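Local coordinates for protein ZYG-9 (Caenorhabditis elegans, PDB 2OF3) that organizes microtubules and spindle poles during mitosis and meiosis in one-cell embryos, this part of it being a TOG domain of the XMAP215/Dis1 family, at residues A[131-134]-A[135-139]; A[143-146]-A[147-150]; A[248-251]-A[252-255]. All blocks are in the same frame, centred on the assembly; numbering follows the deposited sequence. Where two conformers were deposited one is given.

Interaction 1: A[131-134]-A[135-139]; sequences SAFV and PYLLL
Phe133 and Leu137, one turn apart on helix 127-139, meet ring against branched chain. Leu137 CB sits over one face of the phenyl ring, 4.3 Å from its centroid and 21° off the normal, a CH-pi contact displaced toward the rim. The two methyls of Leu137 then reach the far end of the ring, CD2 lying 3.9 Å from Phe133 CE2. With CG anti to the backbone N in both residues (chi1 180° and 175°), the ring is swung along the helix toward the leucine. Val134 and Leu138 make the equivalent i to i+4 pair, aliphatic only, lying side by side with CG1 of Val134 4.0 Å from CD1 of Leu138. Beneath these pairs run the helical bonds Leu137 N to Phe133 O (3.0 Å) and Leu138 N to Val134 O (3.0 Å). Pro135 has no N-H for Ser131 O, and its CD takes the donor's place at 3.1 Å; Tyr136 N goes weakly to Phe133 O instead of pairing with Ala132 O, and the helix kinks here. Ala132 O, buried without a polar partner, faces the edge of the Tyr136 ring in its plane, 3.2 Å from CD2; the phenol OH bonds to Phe28 O. Farther out, Phe133 packs on Leu89 and Thr93 of helix 85-95, and Leu137 on Ile155, Val156 and Leu159 of helix 146-163. With an alanine at Phe133, the leucine methyls would probably lose their aromatic neighbour and a gap would open toward helix 85-95. The chemistry is that of an interior helix in an all-helical solenoid: apolar side chains bind it to its neighbours, and the proline interrupts its backbone bonding.

Interaction 2: A[143-146]-A[147-150]; sequences EAKD and NMRT
Arg149 folds back from the first turn of helix 146-163 and grips the loop that precedes it. Its NH1 donates to Glu143 O at 2.8 Å, a nearly straight bond (164°) that uses a carbonyl lone pair and lies in the guanidinium plane, and more weakly to Ala144 O at 2.9 Å. A bend at chi3 (-63°) turns the guanidinium back over the chain, where Asp146 CA covers one face 3.5 Å above the plane. On the packed side, Met148 CB rests 4.0 Å from Glu143 CB, and the methionine continues onto Leu104, Ile105 and Leu108 of helix 101-120. The motif is a helix N-terminus with Lys145 at the N-cap position: its carbonyl takes the N-H of Arg149 in the opening turn. An arginine thus ties the loop from helix 127-139 to the helix that follows. The exposed side still has a doubly held carbonyl, for Thr150 N and OG1 reach Asp146 O from opposite faces of its plane, OG1 at 2.9 Å. Looser are the long salt bridge of 3.4 Å between Asp146 OD1 and Arg149 NH2, with carboxylate and guanidinium planes 74° apart, and a water that donates to Asp146 OD2 and Thr150 OG1.

Interaction 3: A[248-251]-A[252-255]; sequences RMAD and KDKS
Ser255 turns its hydroxyl back on the turn below, OG donating to Asp251 O at 2.9 Å. OG lies beside its own backbone N at a chi1 of -34°, away from the usual staggered value, which is consistent with the hydroxyl being drawn toward that carbonyl. One residue thereby supplies two donors to the same oxygen: Ser255 N, at 3.1 Å, comes from one face of the carbonyl plane and OG from the opposite one. Of the two bonds, the one from OG sets the rotation of the serine side chain; the N-H belongs to the ordinary i to i+4 ladder of the helix, as does the bond from Lys254 N to Ala250 O at 3.0 Å. These bonds open helix 251-264, with Ala250 at the N-cap position; having only a methyl, it cannot cap the first turn with its side chain as a serine or aspartate could. That methyl instead meets the carboxylate of Asp253, CB lying 3.9 Å from OD2. The acid is thus placed alongside the start of the helix, where its negative charge would probably suit the helix dipole. Lys254 takes a different course. Its CG is anti to the backbone N and the chain beyond it is fully extended: the aliphatic root stays near the loop, CB 4.3 Å from Met249 CB, while the ammonium group is carried away to a cation-pi contact with Trp243. Met249 leans on the same helix 241-246 through Met242 and Trp243, and loop and lysine converge on one indole. The bent chain of Lys252, by contrast, leads away from the loop.

How the interactions relate
The three contacts follow one another along the chain, each within a single continuous stretch of sequence. Interaction 1 lies within helix 127-139, its centre about 4 Å from the centre of the chain, and interaction 2 begins the next helix, 146-163; their centres are about 16 Å apart. Interaction 3 starts the last helix, 251-264, its centre about 32 Å from the centres of both others, with nearest atoms about 23 Å away in each case. Together they sample the helical array of the TOG domain construct: interaction 1 is a buried helix middle, while interactions 2 and 3 are both helix N-termini closed by local backbone and side-chain bonds.

Interaction 1: A[131-134]-A[135-139]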
ATOM      1  N   SER A 131       0.529   6.206   5.975  1.00 21.85           N
ATOM      2  CA  SER A 131      -0.184   5.300   6.891  1.00 23.02           C
ATOM      3  C   SER A 131      -1.638   5.273   6.590  1.00 20.46           C
ATOM      4  O   SER A 131      -2.283   4.282   6.820  1.00 21.45           O
ATOM      5  CB  SER A 131      -0.066   5.860   8.324  1.00 23.49           C
ATOM      6  OG  SER A 131       0.965   5.133   8.908  1.00 33.64           O
ATOM      7  N   ALA A 132      -2.186   6.387   6.138  1.00 19.76           N
ATOM      8  CA  ALA A 132      -3.622   6.448   5.748  1.00 18.65           C
ATOM      9  C   ALA A 132      -3.909   5.633   4.491  1.00 19.30           C
ATOM     10  O   ALA A 132      -5.019   5.228   4.298  1.00 19.30           O
ATOM     11  CB  ALA A 132      -4.054   7.910   5.508  1.00 19.31           C
ATOM     12  N   PHE A 133      -2.928   5.405   3.614  1.00 18.70           N
ATOM     13  CA  PHE A 133      -3.233   4.769   2.326  1.00 18.79           C
ATOM     14  C   PHE A 133      -2.742   3.318   2.228  1.00 20.27           C
ATOM     15  O   PHE A 133      -3.510   2.409   1.869  1.00 19.40           O
ATOM     16  CB  PHE A 133      -2.665   5.583   1.138  1.00 18.72           C
ATOM     17  CG  PHE A 133      -2.962   4.932  -0.224  1.00 19.36           C
ATOM     18  CD1 PHE A 133      -4.288   4.691  -0.630  1.00 19.30           C
ATOM     19  CD2 PHE A 133      -1.947   4.564  -1.070  1.00 20.14           C
ATOM     20  CE1 PHE A 133      -4.591   4.081  -1.902  1.00 20.23           C
ATOM     21  CE2 PHE A 133      -2.236   3.957  -2.339  1.00 19.47           C
ATOM     22  CZ  PHE A 133      -3.548   3.704  -2.723  1.00 19.33           C
ATOM     23  N   VAL A 134      -1.462   3.119   2.510  1.00 20.40           N
ATOM     24  CA  VAL A 134      -0.787   1.850   2.246  1.00 21.09           C
ATOM     25  C   VAL A 134      -1.422   0.647   2.925  1.00 21.15           C
ATOM     26  O   VAL A 134      -1.590  -0.352   2.250  1.00 23.23           O
ATOM     27  CB  VAL A 134       0.765   1.943   2.471  1.00 20.36           C
ATOM     28  CG1 VAL A 134       1.464   0.510   2.276  1.00 20.87           C
ATOM     29  CG2 VAL A 134       1.339   2.971   1.501  1.00 21.70           C
ATOM     30  N   PRO A 135      -1.746   0.695   4.241  1.00 21.80           N
ATOM     31  CA  PRO A 135      -2.361  -0.458   4.876  1.00 21.86           C
ATOM     32  C   PRO A 135      -3.642  -0.911   4.201  1.00 22.62           C
ATOM     33  O   PRO A 135      -3.943  -2.157   4.170  1.00 22.42           O
ATOM     34  CB  PRO A 135      -2.570   0.006   6.346  1.00 21.99           C
ATOM     35  CG  PRO A 135      -1.461   0.956   6.560  1.00 20.92           C
ATOM     36  CD  PRO A 135      -1.469   1.736   5.239  1.00 19.86           C
ATOM     37  N   TYR A 136      -4.390   0.028   3.622  1.00 21.45           N
ATOM     38  CA  TYR A 136      -5.634  -0.386   2.934  1.00 20.72           C
ATOM     39  C   TYR A 136      -5.359  -0.889   1.541  1.00 21.05           C
ATOM     40  O   TYR A 136      -6.042  -1.802   1.083  1.00 21.52           O
ATOM     41  CB  TYR A 136      -6.632   0.755   2.864  1.00 21.90           C
ATOM     42  CG  TYR A 136      -6.966   1.212   4.249  1.00 21.84           C
ATOM     43  CD1 TYR A 136      -7.800   0.442   5.057  1.00 22.05           C
ATOM     44  CD2 TYR A 136      -6.388   2.386   4.770  1.00 22.85           C
ATOM     45  CE1 TYR A 136      -8.083   0.830   6.397  1.00 22.57           C
ATOM     46  CE2 TYR A 136      -6.644   2.803   6.123  1.00 19.96           C
ATOM     47  CZ  TYR A 136      -7.495   2.009   6.893  1.00 23.80           C
ATOM     48  OH  TYR A 136      -7.750   2.399   8.167  1.00 24.66           O
ATOM     49  N   LEU A 137      -4.377  -0.298   0.852  1.00 21.20           N
ATOM     50  CA  LEU A 137      -3.996  -0.786  -0.487  1.00 21.43           C
ATOM     51  C   LEU A 137      -3.534  -2.225  -0.383  1.00 22.67           C
ATOM     52  O   LEU A 137      -3.808  -3.035  -1.304  1.00 22.88           O
ATOM     53  CB  LEU A 137      -2.894   0.061  -1.117  1.00 20.61           C
ATOM     54  CG  LEU A 137      -2.330  -0.431  -2.458  1.00 19.83           C
ATOM     55  CD1 LEU A 137      -3.309  -0.128  -3.624  1.00 19.82           C
ATOM     56  CD2 LEU A 137      -1.019   0.250  -2.654  1.00 18.27           C
ATOM     57  N   LEU A 138      -2.841  -2.556   0.711  1.00 22.35           N
ATOM     58  CA  LEU A 138      -2.361  -3.927   0.919  1.00 22.18           C
ATOM     59  C   LEU A 138      -3.466  -4.965   1.091  1.00 21.98           C
ATOM     60  O   LEU A 138      -3.255  -6.160   0.787  1.00 21.98           O
ATOM     61  CB  LEU A 138      -1.311  -3.995   2.052  1.00 22.68           C
ATOM     62  CG  LEU A 138      -0.026  -3.243   1.772  1.00 20.99           C
ATOM     63  CD1 LEU A 138       0.858  -3.338   2.991  1.00 21.35           C
ATOM     64  CD2 LEU A 138       0.692  -3.754   0.538  1.00 22.47           C
ATOM     65  N   LEU A 139      -4.655  -4.549   1.509  1.00 22.33           N
ATOM     66  CA  LEU A 139      -5.792  -5.446   1.497  1.00 23.04           C
ATOM     67  C   LEU A 139      -6.087  -6.017   0.087  1.00 24.63           C
ATOM     68  O   LEU A 139      -6.497  -7.180  -0.059  1.00 24.19           O
ATOM     69  CB  LEU A 139      -7.062  -4.762   2.035  1.00 23.13           C
ATOM     70  CG  LEU A 139      -7.036  -4.289   3.501  1.00 24.43           C
ATOM     71  CD1 LEU A 139      -8.340  -3.469   3.849  1.00 26.33           C
ATOM     72  CD2 LEU A 139      -6.815  -5.479   4.473  1.00 24.59           C
TER

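Interaction 2: A[143-146]-A[147-150]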
ATOM      1  N   GLU A 143      -6.719  -9.781  -3.677  1.00 27.05           N
ATOM      2  CA  GLU A 143      -7.733  -9.893  -4.720  1.00 29.44           C
ATOM      3  C   GLU A 143      -7.594 -11.273  -5.450  1.00 30.29           C
ATOM      4  O   GLU A 143      -6.485 -11.753  -5.658  1.00 29.39           O
ATOM      5  CB  GLU A 143      -7.620  -8.726  -5.714  1.00 29.00           C
ATOM      6  CG  GLU A 143      -8.267  -7.427  -5.199  1.00 30.55           C
ATOM      7  CD  GLU A 143      -9.748  -7.593  -5.073  1.00 38.10           C
ATOM      8  OE1 GLU A 143     -10.323  -8.153  -6.018  1.00 40.12           O
ATOM      9  OE2 GLU A 143     -10.350  -7.219  -4.040  1.00 41.19           O
ATOM     10  N   ALA A 144      -8.724 -11.876  -5.824  1.00 31.61           N
ATOM     11  CA  ALA A 144      -8.741 -13.227  -6.360  1.00 33.22           C
ATOM     12  C   ALA A 144      -8.264 -13.279  -7.805  1.00 34.11           C
ATOM     13  O   ALA A 144      -7.773 -14.323  -8.249  1.00 34.28           O
ATOM     14  CB  ALA A 144     -10.123 -13.831  -6.207  1.00 33.18           C
ATOM     15  N   LYS A 145      -8.372 -12.153  -8.518  1.00 34.60           N
ATOM     16  CA  LYS A 145      -7.949 -12.078  -9.912  1.00 35.30           C
ATOM     17  C   LYS A 145      -6.508 -11.670 -10.047  1.00 35.55           C
ATOM     18  O   LYS A 145      -6.053 -10.676  -9.456  1.00 34.84           O
ATOM     19  CB  LYS A 145      -8.835 -11.104 -10.687  1.00 36.41           C
ATOM     20  CG  LYS A 145     -10.120 -11.734 -11.192  1.00 39.76           C
ATOM     21  CD  LYS A 145     -11.025 -10.672 -11.827  1.00 47.43           C
ATOM     22  CE  LYS A 145     -10.472 -10.164 -13.180  1.00 52.52           C
ATOM     23  NZ  LYS A 145      -9.747  -8.827 -13.047  1.00 54.98           N
ATOM     24  N   ASP A 146      -5.778 -12.418 -10.857  1.00 35.22           N
ATOM     25  CA  ASP A 146      -4.347 -12.177 -11.042  1.00 35.56           C
ATOM     26  C   ASP A 146      -3.969 -10.779 -11.615  1.00 34.85           C
ATOM     27  O   ASP A 146      -2.953 -10.164 -11.214  1.00 34.85           O
ATOM     28  CB  ASP A 146      -3.796 -13.290 -11.919  1.00 36.89           C
ATOM     29  CG  ASP A 146      -2.380 -13.111 -12.223  1.00 40.07           C
ATOM     30  OD1 ASP A 146      -1.563 -13.493 -11.375  1.00 45.61           O
ATOM     31  OD2 ASP A 146      -2.089 -12.561 -13.301  1.00 48.36           O
ATOM     32  N   ASN A 147      -4.776 -10.290 -12.549  0.50 34.41           N
ATOM     33  CA  ASN A 147      -4.567  -8.956 -13.122  0.50 34.11           C
ATOM     34  C   ASN A 147      -4.786  -7.844 -12.091  0.50 32.77           C
ATOM     35  O   ASN A 147      -4.144  -6.806 -12.160  0.50 31.81           O
ATOM     36  CB  ASN A 147      -5.470  -8.739 -14.355  0.50 35.00           C
ATOM     37  CG  ASN A 147      -4.721  -8.905 -15.668  0.50 36.99           C
ATOM     38  OD1 ASN A 147      -3.517  -8.613 -15.760  0.50 40.88           O
ATOM     39  ND2 ASN A 147      -5.433  -9.355 -16.701  0.50 39.36           N
ATOM     40  N   MET A 148      -5.701  -8.074 -11.155  1.00 31.84           N
ATOM     41  CA  MET A 148      -5.960  -7.136 -10.097  1.00 31.44           C
ATOM     42  C   MET A 148      -4.786  -7.084  -9.102  1.00 31.14           C
ATOM     43  O   MET A 148      -4.356  -5.975  -8.714  1.00 31.20           O
ATOM     44  CB  MET A 148      -7.301  -7.379  -9.450  1.00 30.77           C
ATOM     45  CG  MET A 148      -8.430  -6.928 -10.426  1.00 35.69           C
ATOM     46  SD  MET A 148      -8.661  -5.116 -10.365  1.00 29.53           S
ATOM     47  CE  MET A 148      -9.619  -5.247  -8.920  1.00 33.14           C
ATOM     48  N   ARG A 149      -4.234  -8.246  -8.748  1.00 29.40           N
ATOM     49  CA  ARG A 149      -3.034  -8.292  -7.904  1.00 28.33           C
ATOM     50  C   ARG A 149      -1.880  -7.617  -8.592  1.00 27.46           C
ATOM     51  O   ARG A 149      -1.075  -6.989  -7.950  1.00 26.66           O
ATOM     52  CB  ARG A 149      -2.657  -9.729  -7.524  1.00 27.45           C
ATOM     53  CG  ARG A 149      -3.687 -10.399  -6.662  1.00 27.20           C
ATOM     54  CD  ARG A 149      -3.192 -11.721  -6.107  1.00 28.46           C
ATOM     55  NE  ARG A 149      -2.906 -12.719  -7.150  1.00 28.15           N
ATOM     56  CZ  ARG A 149      -3.781 -13.587  -7.659  1.00 28.58           C
ATOM     57  NH1 ARG A 149      -5.087 -13.613  -7.296  1.00 27.54           N
ATOM     58  NH2 ARG A 149      -3.345 -14.432  -8.579  1.00 28.92           N
ATOM     59  N   THR A 150      -1.788  -7.734  -9.913  1.00 27.44           N
ATOM     60  CA  THR A 150      -0.728  -7.087 -10.645  1.00 27.43           C
ATOM     61  C   THR A 150      -0.790  -5.557 -10.600  1.00 26.75           C
ATOM     62  O   THR A 150       0.231  -4.870 -10.499  1.00 26.00           O
ATOM     63  CB  THR A 150      -0.750  -7.587 -12.115  1.00 29.04           C
ATOM     64  OG1 THR A 150      -0.413  -8.976 -12.076  1.00 31.63           O
ATOM     65  CG2 THR A 150       0.267  -6.835 -12.980  1.00 28.00           C
TER
HETATM   66  O   HOH W   1      -1.592  -9.904 -14.752  1.00 55.44           O

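Interaction 3: A[248-251]-A[252-255]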
ATOM      1  N   ARG A 248      14.806 -20.117  16.453  1.00 46.74           N
ATOM      2  CA  ARG A 248      14.449 -21.558  16.398  1.00 47.42           C
ATOM      3  C   ARG A 248      13.389 -21.806  15.361  1.00 45.13           C
ATOM      4  O   ARG A 248      12.365 -21.147  15.396  1.00 45.50           O
ATOM      5  CB  ARG A 248      13.897 -22.040  17.760  1.00 47.62           C
ATOM      6  CG  ARG A 248      13.526 -23.575  17.835  1.00 49.46           C
ATOM      7  CD  ARG A 248      13.725 -24.167  19.278  1.00 52.22           C
ATOM      8  NE  ARG A 248      13.588 -23.097  20.290  1.00 63.44           N
ATOM      9  CZ  ARG A 248      14.608 -22.423  20.846  1.00 66.73           C
ATOM     10  NH1 ARG A 248      15.879 -22.719  20.532  1.00 67.22           N
ATOM     11  NH2 ARG A 248      14.353 -21.448  21.730  1.00 68.01           N
ATOM     12  N   MET A 249      13.636 -22.749  14.451  1.00 43.26           N
ATOM     13  CA  MET A 249      12.664 -23.104  13.400  1.00 39.93           C
ATOM     14  C   MET A 249      12.380 -24.575  13.543  1.00 41.29           C
ATOM     15  O   MET A 249      13.261 -25.322  13.954  1.00 41.40           O
ATOM     16  CB  MET A 249      13.236 -22.848  11.990  1.00 39.93           C
ATOM     17  CG  MET A 249      13.490 -21.366  11.613  1.00 37.59           C
ATOM     18  SD  MET A 249      14.075 -21.256   9.950  1.00 32.00           S
ATOM     19  CE  MET A 249      15.484 -20.347  10.206  1.00 38.42           C
ATOM     20  N   ALA A 250      11.177 -25.015  13.184  1.00 41.39           N
ATOM     21  CA  ALA A 250      10.927 -26.446  13.096  1.00 41.73           C
ATOM     22  C   ALA A 250      11.994 -27.081  12.209  1.00 42.32           C
ATOM     23  O   ALA A 250      12.364 -26.498  11.175  1.00 41.87           O
ATOM     24  CB  ALA A 250       9.535 -26.710  12.541  1.00 41.97           C
ATOM     25  N   ASP A 251      12.503 -28.261  12.599  1.00 42.53           N
ATOM     26  CA  ASP A 251      13.593 -28.919  11.847  1.00 42.81           C
ATOM     27  C   ASP A 251      13.243 -29.109  10.376  1.00 42.04           C
ATOM     28  O   ASP A 251      14.105 -28.978   9.489  1.00 41.67           O
ATOM     29  CB  ASP A 251      13.934 -30.291  12.432  1.00 43.79           C
ATOM     30  CG  ASP A 251      14.958 -30.220  13.558  1.00 48.51           C
ATOM     31  OD1 ASP A 251      15.506 -29.106  13.822  1.00 53.87           O
ATOM     32  OD2 ASP A 251      15.221 -31.295  14.176  1.00 52.36           O
ATOM     33  N   LYS A 252      11.993 -29.458  10.110  1.00 41.02           N
ATOM     34  CA  LYS A 252      11.625 -29.731   8.738  1.00 41.08           C
ATOM     35  C   LYS A 252      11.494 -28.454   7.908  1.00 38.91           C
ATOM     36  O   LYS A 252      11.749 -28.492   6.726  1.00 39.16           O
ATOM     37  CB  LYS A 252      10.374 -30.609   8.649  1.00 42.06           C
ATOM     38  CG  LYS A 252      10.718 -32.126   8.426  1.00 47.51           C
ATOM     39  CD  LYS A 252      10.495 -32.965   9.685  1.00 53.50           C
ATOM     40  CE  LYS A 252      11.657 -33.946   9.905  1.00 58.36           C
ATOM     41  NZ  LYS A 252      11.564 -35.186   9.044  1.00 61.12           N
ATOM     42  N   ASP A 253      11.123 -27.342   8.533  1.00 37.09           N
ATOM     43  CA  ASP A 253      11.087 -26.022   7.878  1.00 35.70           C
ATOM     44  C   ASP A 253      12.512 -25.609   7.530  1.00 34.67           C
ATOM     45  O   ASP A 253      12.796 -25.177   6.422  1.00 34.91           O
ATOM     46  CB  ASP A 253      10.457 -24.967   8.802  1.00 35.62           C
ATOM     47  CG  ASP A 253       8.913 -25.090   8.914  1.00 37.40           C
ATOM     48  OD1 ASP A 253       8.314 -25.955   8.243  1.00 40.19           O
ATOM     49  OD2 ASP A 253       8.294 -24.309   9.676  1.00 40.32           O
ATOM     50  N   LYS A 254      13.429 -25.786   8.464  1.00 33.65           N
ATOM     51  CA  LYS A 254      14.801 -25.419   8.250  1.00 32.95           C
ATOM     52  C   LYS A 254      15.410 -26.195   7.078  1.00 31.79           C
ATOM     53  O   LYS A 254      16.136 -25.589   6.294  1.00 29.93           O
ATOM     54  CB  LYS A 254      15.603 -25.553   9.562  1.00 33.14           C
ATOM     55  CG  LYS A 254      17.025 -25.083   9.437  1.00 35.32           C
ATOM     56  CD  LYS A 254      17.819 -24.950  10.737  1.00 36.04           C
ATOM     57  CE  LYS A 254      19.264 -24.536  10.356  1.00 40.64           C
ATOM     58  NZ  LYS A 254      20.127 -24.217  11.537  1.00 44.16           N
ATOM     59  N   SER A 255      15.105 -27.504   6.927  1.00 31.04           N
ATOM     60  CA  SER A 255      15.621 -28.299   5.778  1.00 31.41           C
ATOM     61  C   SER A 255      15.150 -27.815   4.437  1.00 29.98           C
ATOM     62  O   SER A 255      15.920 -27.863   3.461  1.00 30.77           O
ATOM     63  CB  SER A 255      15.232 -29.772   5.825  1.00 31.40           C
ATOM     64  OG  SER A 255      15.178 -30.216   7.146  1.00 39.26           O
TER